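Putative alpha-L-fucosidase (Bacteroides thetaiotaomicron VPI-5482, PDB 3GZA) probably hydrolyses alpha-L-fucosidic linkages, releasing L-fucose from glycans. Local coordinates at residues A[305-310]-A[406-411]. Numbering follows the deposited sequence.
Sequences KSVGRN and GHKRIE
Arg409 leaves its strand with CG trans to the backbone N (chi1 180°) and then bends at chi2 (72°), a kink that turns the guanidinium back toward Gly308 O, edge on. Asn310 also sets CG opposite its own N (chi1 -165°), which carries the amide across to the backbone of Gly406 and His407. Gly308 O is gripped twice: Ile410 N donates to it at 3.0 Å in a nearly straight bond, and Arg409 NH1 reaches it, also at 3.0 Å, with the oxygen lying in the guanidinium plane. Ile410 packs CG1 against the bare CA of Gly308 at 3.7 Å. Further along, Lys408 O accepts a weak bond from Asn310 N, while the methylene CD of Lys408 runs alongside Val307 CG1 at 3.8 Å and its amine goes on to Glu21. At the other end His407 N donates to Asn310 OD1 over 2.9 Å, from above the amide plane rather than within it, and Asn310 ND2 bonds Glu381 and Cys231 O. With an alanine at this position, His407 N would probably lose its acceptor, and Glu381 and Cys231 O the donor they share. The contact joins the turn between helix 296-304 and strand 312-317 of the TIM-barrel-type domain to strand 409-418, an outermost strand of its sheet in the C-terminal beta-sandwich. Two arginines meet at this seam, Arg309 NE and Arg409 NH1 being 4.5 Å apart; a water accepting from both bridges them, Arg309 NH1 donates to Val227 O, and Glu411 forms a salt bridge with Arg409, so their mutual repulsion is probably softened in a largely buried, polar interdomain joint.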
# COMPACT_ATOMS: atom_id res chain seq x y z
N LYS A 305 16.51 -21.77 33.64
CA LYS A 305 16.03 -20.53 34.26
C LYS A 305 14.79 -19.97 33.59
O LYS A 305 14.43 -18.83 33.78
CB LYS A 305 17.17 -19.49 34.36
CG LYS A 305 18.28 -19.91 35.32
CD LYS A 305 19.54 -19.04 35.25
CE LYS A 305 20.63 -19.51 36.29
NZ LYS A 305 22.02 -19.07 35.91
N SER A 306 14.11 -20.77 32.77
CA SER A 306 12.86 -20.39 32.13
C SER A 306 11.92 -21.54 32.35
O SER A 306 11.14 -21.47 33.30
CB SER A 306 12.98 -20.04 30.65
OG SER A 306 13.68 -21.03 29.93
N VAL A 307 12.05 -22.60 31.55
CA VAL A 307 11.24 -23.80 31.72
C VAL A 307 11.36 -24.32 33.16
O VAL A 307 10.38 -24.77 33.77
CB VAL A 307 11.63 -24.87 30.70
CG1 VAL A 307 10.83 -26.21 30.96
CG2 VAL A 307 11.46 -24.32 29.25
N GLY A 308 12.55 -24.24 33.75
CA GLY A 308 12.76 -24.67 35.14
C GLY A 308 12.35 -23.71 36.24
O GLY A 308 12.53 -23.99 37.43
N ARG A 309 11.83 -22.57 35.82
CA ARG A 309 11.29 -21.51 36.66
C ARG A 309 9.82 -21.18 36.25
O ARG A 309 9.36 -20.07 36.42
CB ARG A 309 12.16 -20.24 36.61
CG ARG A 309 13.44 -20.37 37.31
CD ARG A 309 14.26 -19.09 37.28
NE ARG A 309 15.52 -19.28 37.97
CZ ARG A 309 16.46 -18.34 38.05
NH1 ARG A 309 16.29 -17.16 37.50
NH2 ARG A 309 17.59 -18.59 38.67
N ASN A 310 9.09 -22.18 35.75
CA ASN A 310 7.66 -22.03 35.50
C ASN A 310 7.34 -20.99 34.44
O ASN A 310 6.36 -20.26 34.55
CB ASN A 310 6.95 -21.63 36.81
CG ASN A 310 5.44 -21.80 36.76
OD1 ASN A 310 4.92 -22.65 36.00
ND2 ASN A 310 4.73 -21.04 37.63
N GLY A 406 4.68 -24.61 40.29
CA GLY A 406 3.86 -24.41 39.10
C GLY A 406 4.03 -25.59 38.16
O GLY A 406 4.20 -26.74 38.62
N HIS A 407 4.08 -25.31 36.86
CA HIS A 407 4.15 -26.36 35.86
C HIS A 407 5.44 -27.17 35.93
O HIS A 407 5.40 -28.39 35.84
CB HIS A 407 3.93 -25.80 34.47
CG HIS A 407 4.17 -26.83 33.42
ND1 HIS A 407 3.28 -27.87 33.22
CD2 HIS A 407 5.24 -27.08 32.62
CE1 HIS A 407 3.77 -28.67 32.29
NE2 HIS A 407 4.96 -28.23 31.94
N LYS A 408 6.57 -26.49 36.16
CA LYS A 408 7.84 -27.17 36.26
C LYS A 408 8.89 -26.36 36.99
O LYS A 408 9.04 -25.17 36.75
CB LYS A 408 8.38 -27.54 34.87
CG LYS A 408 9.69 -28.35 34.86
CD LYS A 408 9.97 -28.88 33.47
CE LYS A 408 9.21 -30.22 33.17
NZ LYS A 408 9.57 -30.76 31.80
N ARG A 409 9.63 -27.06 37.85
CA ARG A 409 10.71 -26.50 38.63
C ARG A 409 11.87 -27.43 38.40
O ARG A 409 11.72 -28.65 38.64
CB ARG A 409 10.37 -26.50 40.12
CG ARG A 409 11.46 -25.93 41.05
CD ARG A 409 11.57 -24.45 40.92
NE ARG A 409 12.68 -23.91 41.68
CZ ARG A 409 13.72 -23.25 41.19
NH1 ARG A 409 13.89 -23.04 39.90
NH2 ARG A 409 14.64 -22.80 42.02
N ILE A 410 13.01 -26.88 37.99
CA ILE A 410 14.25 -27.67 37.89
C ILE A 410 15.14 -27.15 38.98
O ILE A 410 15.40 -25.97 39.04
CB ILE A 410 14.92 -27.54 36.50
CG1 ILE A 410 14.00 -28.15 35.43
CG2 ILE A 410 16.32 -28.29 36.44
CD1 ILE A 410 14.39 -27.86 33.99
N GLU A 411 15.61 -28.06 39.84
CA GLU A 411 16.55 -27.73 40.91
C GLU A 411 17.86 -28.46 40.65
O GLU A 411 17.86 -29.64 40.37
CB GLU A 411 15.99 -28.20 42.24
CG GLU A 411 14.92 -27.32 42.90
CD GLU A 411 15.47 -26.07 43.58
OE1 GLU A 411 16.66 -25.72 43.36
OE2 GLU A 411 14.71 -25.46 44.38
O HOH W 1 16.33 -21.92 38.62